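Local atomic coordinates of putative L-alanine-DL-glutamate epimerase (Burkholderia xenovorans, PDB entry 3GO2), a protein that binds magnesium and, as a member of the mandelate racemase/muconate lactonizing enzyme family, probably acts as a racemase or epimerase. Residues E64-F69 against G297-M302; Q158-K163 against N364-I369; L189-K194 against F222-E227; L355-P360 against W375-V380. One frame throughout, in Å; residues are numbered along the deposited sequence.

Interaction 1 (E64-F69 against G297-M302); sequences EHERFF and GVWQSM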
# COMPACT_ATOMS: atom_id res chain seq x y z
N GLU A 64 14.00 -19.65 -35.93
CA GLU A 64 13.76 -18.36 -35.30
C GLU A 64 12.38 -18.32 -34.62
O GLU A 64 11.48 -17.56 -35.00
CB GLU A 64 13.93 -17.24 -36.35
CG GLU A 64 15.38 -17.12 -36.81
CD GLU A 64 15.66 -16.12 -37.91
OE1 GLU A 64 14.77 -15.35 -38.28
OE2 GLU A 64 16.81 -16.15 -38.40
N HIS A 65 12.21 -19.14 -33.60
CA HIS A 65 10.89 -19.24 -32.98
C HIS A 65 10.53 -18.00 -32.17
O HIS A 65 9.37 -17.57 -32.20
CB HIS A 65 10.68 -20.56 -32.21
CG HIS A 65 11.68 -20.83 -31.11
ND1 HIS A 65 11.52 -20.35 -29.83
CD2 HIS A 65 12.83 -21.55 -31.11
CE1 HIS A 65 12.51 -20.79 -29.08
NE2 HIS A 65 13.32 -21.53 -29.82
N GLU A 66 11.49 -17.39 -31.49
CA GLU A 66 11.14 -16.19 -30.73
C GLU A 66 10.87 -15.00 -31.66
O GLU A 66 10.07 -14.12 -31.33
CB GLU A 66 12.22 -15.89 -29.70
CG GLU A 66 11.85 -14.82 -28.78
CD GLU A 66 10.87 -15.20 -27.67
OE1 GLU A 66 10.11 -16.22 -27.67
OE2 GLU A 66 10.84 -14.37 -26.77
N ARG A 67 11.48 -15.00 -32.84
CA ARG A 67 11.10 -14.01 -33.86
C ARG A 67 9.63 -14.18 -34.25
O ARG A 67 8.86 -13.19 -34.32
CB ARG A 67 11.97 -14.14 -35.12
CG ARG A 67 11.72 -13.07 -36.18
CD ARG A 67 11.96 -13.64 -37.59
NE ARG A 67 11.00 -14.70 -37.91
CZ ARG A 67 9.71 -14.52 -38.19
NH1 ARG A 67 9.18 -13.30 -38.27
NH2 ARG A 67 8.94 -15.57 -38.43
N PHE A 68 9.22 -15.41 -34.54
CA PHE A 68 7.81 -15.68 -34.87
C PHE A 68 6.90 -15.21 -33.71
O PHE A 68 5.87 -14.58 -33.93
CB PHE A 68 7.54 -17.16 -35.18
CG PHE A 68 6.07 -17.53 -35.06
CD1 PHE A 68 5.17 -17.16 -36.03
CD2 PHE A 68 5.59 -18.12 -33.90
CE1 PHE A 68 3.82 -17.44 -35.90
CE2 PHE A 68 4.22 -18.41 -33.76
CZ PHE A 68 3.34 -18.06 -34.77
N PHE A 69 7.27 -15.56 -32.49
CA PHE A 69 6.45 -15.19 -31.36
C PHE A 69 6.30 -13.67 -31.28
O PHE A 69 5.20 -13.13 -31.09
CB PHE A 69 7.01 -15.74 -30.04
CG PHE A 69 6.16 -15.36 -28.87
CD1 PHE A 69 5.02 -16.08 -28.55
CD2 PHE A 69 6.48 -14.25 -28.12
CE1 PHE A 69 4.23 -15.68 -27.49
CE2 PHE A 69 5.66 -13.83 -27.10
CZ PHE A 69 4.55 -14.56 -26.77
N GLY A 297 2.71 -22.23 -25.21
CA GLY A 297 3.97 -22.58 -25.82
C GLY A 297 4.98 -22.87 -24.73
O GLY A 297 5.03 -22.19 -23.69
N VAL A 298 5.80 -23.89 -24.94
CA VAL A 298 6.78 -24.25 -23.94
C VAL A 298 7.86 -23.18 -23.73
O VAL A 298 8.34 -23.04 -22.60
CB VAL A 298 7.40 -25.66 -24.29
CG1 VAL A 298 8.67 -25.93 -23.50
CG2 VAL A 298 6.34 -26.75 -24.07
N TRP A 299 8.25 -22.44 -24.77
CA TRP A 299 9.30 -21.44 -24.60
C TRP A 299 8.78 -20.33 -23.71
O TRP A 299 9.46 -19.89 -22.78
CB TRP A 299 9.77 -20.89 -25.94
CG TRP A 299 11.05 -20.14 -25.86
CD1 TRP A 299 11.21 -18.79 -25.93
CD2 TRP A 299 12.35 -20.70 -25.69
NE1 TRP A 299 12.56 -18.48 -25.84
CE2 TRP A 299 13.27 -19.64 -25.69
CE3 TRP A 299 12.84 -22.00 -25.59
CZ2 TRP A 299 14.65 -19.85 -25.55
CZ3 TRP A 299 14.19 -22.19 -25.47
CH2 TRP A 299 15.07 -21.13 -25.45
N GLN A 300 7.56 -19.89 -23.97
CA GLN A 300 6.94 -18.89 -23.11
C GLN A 300 6.75 -19.44 -21.69
O GLN A 300 6.91 -18.69 -20.72
CB GLN A 300 5.59 -18.44 -23.70
CG GLN A 300 5.64 -17.90 -25.13
CD GLN A 300 6.79 -16.95 -25.39
OE1 GLN A 300 6.98 -15.99 -24.63
NE2 GLN A 300 7.60 -17.24 -26.41
N SER A 301 6.45 -20.73 -21.57
CA SER A 301 6.24 -21.35 -20.27
C SER A 301 7.52 -21.39 -19.45
O SER A 301 7.45 -21.33 -18.23
CB SER A 301 5.66 -22.76 -20.43
OG SER A 301 4.43 -22.66 -21.11
N MET A 302 8.68 -21.50 -20.11
CA MET A 302 9.95 -21.42 -19.37
C MET A 302 10.12 -20.04 -18.70
O MET A 302 10.60 -19.93 -17.55
CB MET A 302 11.15 -21.74 -20.30
CG MET A 302 11.17 -23.15 -20.86
SD MET A 302 11.03 -24.56 -19.71
CE MET A 302 12.62 -24.33 -18.87

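Interaction 2 (Q158-K163 against N364-I369); sequences QFRAIK and NGELII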
# COMPACT_ATOMS: atom_id res chain seq x y z
N GLN A 158 0.71 -48.14 -8.04
CA GLN A 158 1.88 -47.42 -7.54
C GLN A 158 1.85 -45.92 -7.86
O GLN A 158 2.89 -45.27 -7.84
CB GLN A 158 3.17 -48.04 -8.09
CG GLN A 158 3.27 -49.55 -7.88
CD GLN A 158 3.21 -49.91 -6.43
OE1 GLN A 158 2.22 -50.46 -5.95
NE2 GLN A 158 4.27 -49.58 -5.69
N PHE A 159 0.67 -45.38 -8.15
CA PHE A 159 0.56 -43.92 -8.31
C PHE A 159 0.53 -43.32 -6.94
O PHE A 159 0.02 -43.95 -6.00
CB PHE A 159 -0.63 -43.54 -9.19
CG PHE A 159 -0.40 -43.90 -10.62
CD1 PHE A 159 -0.86 -45.11 -11.13
CD2 PHE A 159 0.41 -43.11 -11.42
CE1 PHE A 159 -0.58 -45.48 -12.45
CE2 PHE A 159 0.69 -43.46 -12.73
CZ PHE A 159 0.21 -44.64 -13.24
N ARG A 160 1.18 -42.16 -6.81
CA ARG A 160 1.42 -41.56 -5.51
C ARG A 160 0.43 -40.45 -5.19
O ARG A 160 0.44 -39.94 -4.06
CB ARG A 160 2.81 -40.95 -5.49
CG ARG A 160 3.93 -41.94 -5.78
CD ARG A 160 5.21 -41.21 -6.09
NE ARG A 160 6.28 -42.15 -6.44
CZ ARG A 160 7.55 -41.80 -6.63
NH1 ARG A 160 7.95 -40.53 -6.52
NH2 ARG A 160 8.43 -42.75 -6.94
N ALA A 161 -0.36 -40.07 -6.19
CA ALA A 161 -1.33 -38.97 -6.06
C ALA A 161 -2.43 -39.08 -7.11
O ALA A 161 -2.18 -39.57 -8.21
CB ALA A 161 -0.64 -37.62 -6.16
N ILE A 162 -3.64 -38.67 -6.74
CA ILE A 162 -4.79 -38.65 -7.64
C ILE A 162 -5.53 -37.33 -7.48
O ILE A 162 -5.48 -36.74 -6.40
CB ILE A 162 -5.78 -39.84 -7.35
CG1 ILE A 162 -6.30 -39.79 -5.92
CG2 ILE A 162 -5.09 -41.18 -7.61
CD1 ILE A 162 -7.24 -40.96 -5.57
N LYS A 163 -6.21 -36.89 -8.54
CA LYS A 163 -7.02 -35.69 -8.49
C LYS A 163 -8.46 -35.95 -8.86
O LYS A 163 -8.72 -36.57 -9.88
CB LYS A 163 -6.46 -34.61 -9.40
CG LYS A 163 -7.08 -33.24 -9.14
CD LYS A 163 -6.36 -32.06 -9.82
CE LYS A 163 -6.69 -31.88 -11.30
NZ LYS A 163 -5.89 -30.77 -11.94
N ASN A 364 6.65 -46.90 -11.23
CA ASN A 364 6.61 -46.54 -9.82
C ASN A 364 6.10 -45.11 -9.61
O ASN A 364 6.68 -44.34 -8.85
CB ASN A 364 8.00 -46.68 -9.18
CG ASN A 364 7.98 -46.55 -7.65
OD1 ASN A 364 6.96 -46.79 -7.00
ND2 ASN A 364 9.12 -46.18 -7.06
N GLY A 365 5.05 -44.77 -10.34
CA GLY A 365 4.39 -43.50 -10.18
C GLY A 365 5.08 -42.33 -10.84
O GLY A 365 4.74 -41.18 -10.53
N GLU A 366 6.06 -42.59 -11.71
CA GLU A 366 6.80 -41.50 -12.35
C GLU A 366 6.78 -41.68 -13.85
O GLU A 366 6.73 -42.79 -14.34
CB GLU A 366 8.25 -41.46 -11.91
CG GLU A 366 8.44 -41.29 -10.40
CD GLU A 366 9.89 -41.08 -10.04
OE1 GLU A 366 10.73 -41.87 -10.49
OE2 GLU A 366 10.19 -40.12 -9.31
N LEU A 367 6.79 -40.56 -14.58
CA LEU A 367 6.91 -40.59 -16.02
C LEU A 367 8.37 -40.61 -16.42
O LEU A 367 9.18 -39.82 -15.91
CB LEU A 367 6.24 -39.35 -16.64
CG LEU A 367 6.37 -39.08 -18.14
CD1 LEU A 367 5.71 -40.17 -19.01
CD2 LEU A 367 5.74 -37.69 -18.47
N ILE A 368 8.73 -41.52 -17.33
CA ILE A 368 10.09 -41.60 -17.84
C ILE A 368 10.21 -40.58 -18.96
O ILE A 368 9.36 -40.53 -19.84
CB ILE A 368 10.36 -43.01 -18.43
CG1 ILE A 368 10.20 -44.07 -17.36
CG2 ILE A 368 11.73 -43.05 -19.12
CD1 ILE A 368 11.08 -43.92 -16.24
N ILE A 369 11.23 -39.74 -18.91
CA ILE A 369 11.43 -38.71 -19.94
C ILE A 369 12.18 -39.35 -21.10
O ILE A 369 13.28 -39.87 -20.91
CB ILE A 369 12.26 -37.54 -19.38
CG1 ILE A 369 11.56 -36.97 -18.15
CG2 ILE A 369 12.49 -36.44 -20.48
CD1 ILE A 369 10.12 -36.68 -18.33
O HOH W 1 5.04 -45.12 -6.24
O HOH W 2 2.33 -40.94 -9.16

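Interaction 3 (L189-K194 against F222-E227); sequences LNVDRK and FNAKPE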
# COMPACT_ATOMS: atom_id res chain seq x y z
N LEU A 189 -23.17 -19.59 -8.86
CA LEU A 189 -22.16 -20.51 -8.35
C LEU A 189 -22.18 -20.60 -6.82
O LEU A 189 -21.15 -20.76 -6.17
CB LEU A 189 -20.75 -20.10 -8.84
CG LEU A 189 -20.61 -19.71 -10.31
CD1 LEU A 189 -19.14 -19.41 -10.65
CD2 LEU A 189 -21.17 -20.80 -11.27
N ASN A 190 -23.37 -20.53 -6.23
CA ASN A 190 -23.47 -20.70 -4.77
C ASN A 190 -23.12 -22.14 -4.38
O ASN A 190 -23.35 -23.08 -5.17
CB ASN A 190 -24.87 -20.34 -4.28
CG ASN A 190 -25.21 -18.88 -4.50
OD1 ASN A 190 -24.39 -17.99 -4.23
ND2 ASN A 190 -26.43 -18.61 -5.01
N VAL A 191 -22.63 -22.27 -3.16
CA VAL A 191 -22.33 -23.54 -2.50
C VAL A 191 -23.31 -23.71 -1.34
O VAL A 191 -23.50 -22.80 -0.54
CB VAL A 191 -20.88 -23.53 -1.99
CG1 VAL A 191 -20.57 -24.76 -1.12
CG2 VAL A 191 -19.90 -23.45 -3.18
N ASP A 192 -23.95 -24.86 -1.28
CA ASP A 192 -24.93 -25.15 -0.23
C ASP A 192 -24.59 -26.46 0.47
O ASP A 192 -23.55 -27.07 0.22
CB ASP A 192 -26.36 -25.17 -0.79
CG ASP A 192 -26.59 -26.21 -1.87
OD1 ASP A 192 -25.72 -27.09 -2.12
OD2 ASP A 192 -27.68 -26.15 -2.48
N ARG A 193 -25.45 -26.85 1.40
CA ARG A 193 -25.20 -28.04 2.16
C ARG A 193 -25.08 -29.24 1.27
O ARG A 193 -24.30 -30.14 1.58
CB ARG A 193 -26.30 -28.30 3.18
CG ARG A 193 -26.20 -27.50 4.40
CD ARG A 193 -27.28 -27.99 5.36
NE ARG A 193 -27.68 -27.09 6.43
CZ ARG A 193 -26.92 -26.18 7.04
NH1 ARG A 193 -25.65 -25.95 6.69
NH2 ARG A 193 -27.48 -25.47 8.03
N LYS A 194 -25.84 -29.28 0.18
CA LYS A 194 -25.79 -30.42 -0.73
C LYS A 194 -24.40 -30.59 -1.33
O LYS A 194 -23.86 -31.70 -1.38
CB LYS A 194 -26.84 -30.27 -1.84
CG LYS A 194 -26.94 -31.49 -2.75
CD LYS A 194 -28.10 -31.39 -3.72
CE LYS A 194 -27.64 -30.94 -5.10
NZ LYS A 194 -28.68 -31.19 -6.14
N PHE A 222 -13.68 -23.36 -11.72
CA PHE A 222 -14.26 -22.04 -11.50
C PHE A 222 -15.65 -22.17 -10.85
O PHE A 222 -16.52 -21.35 -11.09
CB PHE A 222 -14.48 -21.31 -12.84
CG PHE A 222 -13.22 -20.85 -13.57
CD1 PHE A 222 -12.75 -19.54 -13.45
CD2 PHE A 222 -12.62 -21.67 -14.52
CE1 PHE A 222 -11.67 -19.09 -14.20
CE2 PHE A 222 -11.54 -21.23 -15.26
CZ PHE A 222 -11.07 -19.94 -15.12
N ASN A 223 -15.87 -23.23 -10.05
CA ASN A 223 -17.23 -23.60 -9.63
C ASN A 223 -17.81 -22.91 -8.42
O ASN A 223 -18.92 -23.26 -8.00
CB ASN A 223 -17.30 -25.13 -9.47
CG ASN A 223 -17.16 -25.84 -10.79
OD1 ASN A 223 -17.79 -25.44 -11.77
ND2 ASN A 223 -16.30 -26.86 -10.84
N ALA A 224 -17.12 -21.92 -7.88
CA ALA A 224 -17.69 -21.07 -6.83
C ALA A 224 -17.20 -19.63 -6.91
O ALA A 224 -16.43 -19.26 -7.83
CB ALA A 224 -17.37 -21.66 -5.46
N LYS A 225 -17.69 -18.82 -5.97
CA LYS A 225 -17.12 -17.52 -5.68
C LYS A 225 -16.27 -17.64 -4.41
O LYS A 225 -16.42 -18.59 -3.64
CB LYS A 225 -18.22 -16.49 -5.49
CG LYS A 225 -19.27 -16.47 -6.61
CD LYS A 225 -18.70 -16.19 -7.98
CE LYS A 225 -19.79 -16.14 -9.07
NZ LYS A 225 -20.66 -14.90 -9.02
N PRO A 226 -15.41 -16.66 -4.14
CA PRO A 226 -14.66 -16.71 -2.88
C PRO A 226 -15.45 -17.13 -1.62
O PRO A 226 -15.00 -17.96 -0.84
CB PRO A 226 -14.13 -15.28 -2.77
CG PRO A 226 -13.87 -14.92 -4.20
CD PRO A 226 -14.98 -15.54 -4.99
N GLU A 227 -16.66 -16.60 -1.45
CA GLU A 227 -17.53 -17.01 -0.36
C GLU A 227 -17.67 -18.52 -0.29
O GLU A 227 -17.60 -19.11 0.79
CB GLU A 227 -18.93 -16.41 -0.57
CG GLU A 227 -19.95 -16.88 0.47
CD GLU A 227 -21.39 -16.54 0.12
OE1 GLU A 227 -21.67 -16.06 -1.01
OE2 GLU A 227 -22.26 -16.79 0.99
O HOH W 3 -19.89 -19.47 -4.11
O HOH W 4 -21.91 -17.93 -2.88
O HOH W 5 -21.12 -24.37 -6.48

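Interaction 4 (L355-P360 against W375-V380); sequences LFTHAP and WGTDPV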
# COMPACT_ATOMS: atom_id res chain seq x y z
N LEU A 355 -2.84 -43.65 -32.45
CA LEU A 355 -2.73 -42.28 -32.97
C LEU A 355 -1.32 -41.75 -32.94
O LEU A 355 -1.03 -40.76 -33.61
CB LEU A 355 -3.62 -41.32 -32.17
CG LEU A 355 -5.12 -41.59 -32.25
CD1 LEU A 355 -5.85 -40.74 -31.22
CD2 LEU A 355 -5.63 -41.32 -33.66
N PHE A 356 -0.44 -42.37 -32.14
CA PHE A 356 0.89 -41.85 -31.94
C PHE A 356 1.96 -42.92 -32.10
O PHE A 356 1.72 -44.10 -31.83
CB PHE A 356 1.00 -41.26 -30.52
CG PHE A 356 -0.00 -40.15 -30.25
CD1 PHE A 356 0.24 -38.86 -30.70
CD2 PHE A 356 -1.20 -40.41 -29.59
CE1 PHE A 356 -0.67 -37.84 -30.46
CE2 PHE A 356 -2.10 -39.39 -29.34
CZ PHE A 356 -1.84 -38.10 -29.80
N THR A 357 3.15 -42.51 -32.50
CA THR A 357 4.24 -43.45 -32.71
C THR A 357 4.74 -44.07 -31.40
O THR A 357 5.05 -45.27 -31.35
CB THR A 357 5.41 -42.82 -33.46
OG1 THR A 357 5.84 -41.64 -32.77
CG2 THR A 357 5.05 -42.48 -34.93
N HIS A 358 4.79 -43.26 -30.34
CA HIS A 358 5.22 -43.70 -29.00
C HIS A 358 4.27 -43.29 -27.90
O HIS A 358 3.65 -42.22 -27.95
CB HIS A 358 6.60 -43.10 -28.66
CG HIS A 358 7.66 -43.47 -29.64
ND1 HIS A 358 8.29 -44.70 -29.62
CD2 HIS A 358 8.20 -42.79 -30.68
CE1 HIS A 358 9.17 -44.75 -30.61
NE2 HIS A 358 9.15 -43.60 -31.26
N ALA A 359 4.15 -44.14 -26.90
CA ALA A 359 3.32 -43.89 -25.74
C ALA A 359 4.20 -43.57 -24.54
O ALA A 359 5.29 -44.12 -24.38
CB ALA A 359 2.46 -45.15 -25.43
N PRO A 360 3.71 -42.70 -23.65
CA PRO A 360 4.44 -42.44 -22.42
C PRO A 360 4.59 -43.68 -21.57
O PRO A 360 3.69 -44.53 -21.54
CB PRO A 360 3.58 -41.41 -21.67
CG PRO A 360 2.39 -41.24 -22.44
CD PRO A 360 2.45 -41.96 -23.73
N TRP A 375 9.80 -33.91 -29.34
CA TRP A 375 9.01 -34.11 -28.15
C TRP A 375 9.04 -35.53 -27.61
O TRP A 375 8.93 -35.73 -26.40
CB TRP A 375 7.55 -33.70 -28.38
CG TRP A 375 7.33 -32.25 -28.65
CD1 TRP A 375 6.66 -31.73 -29.71
CD2 TRP A 375 7.71 -31.13 -27.83
NE1 TRP A 375 6.63 -30.35 -29.63
CE2 TRP A 375 7.27 -29.96 -28.48
CE3 TRP A 375 8.36 -31.00 -26.59
CZ2 TRP A 375 7.48 -28.67 -27.95
CZ3 TRP A 375 8.56 -29.70 -26.07
CH2 TRP A 375 8.14 -28.57 -26.75
N GLY A 376 9.18 -36.51 -28.51
CA GLY A 376 9.21 -37.92 -28.08
C GLY A 376 8.11 -38.80 -28.66
O GLY A 376 8.08 -40.01 -28.41
N THR A 377 7.17 -38.20 -29.39
CA THR A 377 6.14 -38.97 -30.10
C THR A 377 5.61 -38.13 -31.25
O THR A 377 5.67 -36.91 -31.20
CB THR A 377 5.03 -39.40 -29.13
OG1 THR A 377 4.23 -40.44 -29.70
CG2 THR A 377 4.10 -38.21 -28.77
N ASP A 378 5.15 -38.80 -32.31
CA ASP A 378 4.58 -38.15 -33.48
C ASP A 378 3.16 -38.66 -33.69
O ASP A 378 2.91 -39.86 -33.56
CB ASP A 378 5.38 -38.50 -34.74
CG ASP A 378 6.78 -37.92 -34.72
OD1 ASP A 378 6.95 -36.74 -34.29
OD2 ASP A 378 7.71 -38.63 -35.18
N PRO A 379 2.22 -37.77 -33.98
CA PRO A 379 0.93 -38.23 -34.49
C PRO A 379 1.13 -39.01 -35.78
O PRO A 379 2.06 -38.74 -36.53
CB PRO A 379 0.15 -36.93 -34.73
CG PRO A 379 0.87 -35.91 -33.90
CD PRO A 379 2.29 -36.30 -33.91
N VAL A 380 0.24 -39.96 -36.01
CA VAL A 380 0.28 -40.82 -37.20
C VAL A 380 -0.86 -40.43 -38.14
O VAL A 380 -2.03 -40.60 -37.81
CB VAL A 380 0.20 -42.30 -36.81
CG1 VAL A 380 0.22 -43.22 -38.08
CG2 VAL A 380 1.37 -42.65 -35.83
O HOH W 6 8.26 -40.74 -33.60

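Interaction 1 (E64-F69 against G297-M302)
Gln300 lies flat on Phe69 where a helix of the N-terminal capping domain meets a helix of the C-terminal barrel domain, the two-domain plan of the enolase superfamily. Helices 65-69 and 298-302 run almost perpendicular, with their axes 11.5 Å apart. Side chains therefore bridge the gap. The tight part is a stack of amide on ring. The Gln300 amide plane is only 3° from that of Phe69, and Gln300 CD sits 3.4 Å above the ring plane, over its centre. A bend at chi2 lays the amide over the ring. Gln300 CG adds a CH-pi contact to the same ring.

The other pair is edge-to-face. His65 turns its edge to the Trp299 face, with planes at 77°. In contrast to the buried, closely stacked amide, this Trp299 side is more open and lies at the second subunit, where Leu111 of that subunit packs on the indole.

Gln300 NE2 has a second acceptor, Glu92 on helix 82-103. Lys303 pairs with Glu66 OE2 and bonds to Gln300 OE1. Within the contact, Gln300 NE2 donates in its amide plane to the syn lone pair of Glu66 OE1, at 3.0 Å and 151°.

Interaction 2 (Q158-K163 against N364-I369)
Arg160 reaches Asn364 and Glu366 because its chain is extended from CG to NE, with chi2 165° and chi3 -177°. Its CG stands anti to the carbonyl carbon, chi1 -58°. This carries the guanidinium across to Glu366, whose CG lies over one face, 3.6 Å above the plane and offset toward the rim. Arg160 NH1 and Glu366 OE2 form a long salt bridge of 3.6 Å. Arg160 NH2 lies 3.0 Å from Asn364 O.

The backbones come close at Gly365, whose CA is 3.3 Å from Gln158 O. Gly365 has no side chain, which permits this approach, and its phi is positive. Gln158 is the C-prime residue of the Schellman motif that ends helix 144-156.

Two waters complete the join. Water 1 lies 2.7 Å from both Gln158 O and Asn364 OD1 and accepts from Arg160 NE. Water 2 accepts from Arg160 N, at 2.9 Å, and donates to Gly365 O. The contact thus ties the turn before barrel strand 161-168 to the turn before strand 366-368. Lys163, which binds 2-oxoglutarate in another structure of this protein, is farther along the barrel strand, away from this contact. The chemistry implies a join that relies on bridging waters and a loose ion pair more than on apolar packing.

Interaction 3 (L189-K194 against F222-E227)
Two loops of the barrel domain meet here, each leading into a helix of the TIM-barrel-like fold. Residues 222-225 follow strand 215-219, which ends in the magnesium ligand Asp219, and lead into helix 226-235. Residues 189-192 lead into helix 193-210. Leu189 carries most of the contact. Its CB is 3.7 Å from Asn223 O, and its CD1 is 3.3 Å from Phe222 O. That same methyl lies 3.7 Å from Lys225 CE. The Leu189 and Lys225 side chains cross at about a right angle. The Lys225 chain is bent at chi2 (-59°) and chi4 (73°), which brings its CE beside the leucine. Farther along, Val191 CG2 packs on Ala224 CB at 3.8 Å.

The backbones meet through a CA-H...O contact from Ala224 CA to Leu189 O, 3.5 Å long. Waters carry the polar links. Water 3 donates to Leu189 O and accepts from Lys225 N. Water 5 donates to both Asn190 O and Asn223 O. Water 4 donates to Asn190 OD1 and, at 2.7 Å, to Glu227 OE1. The fourth subunit takes up the other polar ends: its Asn314 bonds to Lys225 NZ, and its Arg340 forms a salt bridge with Glu227 OE2.

Phe222 turns its ring to Tyr249, a residue of a second magnesium site, and its side chain is about 6 Å from a bound magnesium ion. The 222-225 loop leaves the C-terminal end of the strand that carries Asp219, the end of the barrel where enolase-superfamily enzymes hold their metal.

Interaction 4 (L355-P360 against W375-V380)
Phe356 and Pro379 form a single beta bridge between two loops that run nearly antiparallel, in the C-terminal part of the chain beyond the last barrel strand. Two backbone hydrogen bonds frame it. Val380 N donates to Leu355 O at 2.8 Å, from above the carbonyl plane. Thr357 N donates to Asp378 O at 2.9 Å, in the carbonyl plane. Two CA-H...O contacts lie alongside, from Pro379 CA to Leu355 O and from Phe356 CA to Asp378 O.

Side-chain hydroxyls extend the pairing. Thr357 OG1 stands between its backbone N and carbonyl carbon (chi1 55°), where it accepts from Asp378 N at 3.0 Å. Water 6 bonds to the same hydroxyl and donates to Asp378 OD2, while Asp378 OD1 pairs with Lys101.

Apolar contacts are few. Phe356 CE1 is 4.2 Å from Pro379 CG, and the CG2 methyls of Thr357 and Val380 touch. The Phe356 side chain also touches Leu324 of helix 323-335 and Glu36 of strand 32-37, so the bridge lies between the barrel side and the N-terminal sheet. At the far end, Thr377 OG1 donates to His358 O, in the carbonyl plane and on a lone pair, at 2.6 Å.

In the fold
Interactions 1 and 3 are buried, while 2 and 4 are partly buried. Interaction 1 joins the N-terminal domain to the barrel domain by an amide-on-ring stack, an edge-to-face pair and one side-chain hydrogen bond. The other three belong to the barrel domain and its C-terminal extension. Interaction 3 packs a leucine against backbone and lysine methylene and bridges its polar groups with water. Interaction 2 is polar and also uses water. Interaction 4 has direct backbone bonds. Other subunits touch interactions 1 and 3, but not 2 or 4. Interactions 1 and 4 touch where Val298 CG2 meets Trp375 CH2. Interactions 2 and 4 touch through Leu367 and Pro360. Interaction 3 lies across the chain's centre from interactions 1 and 4.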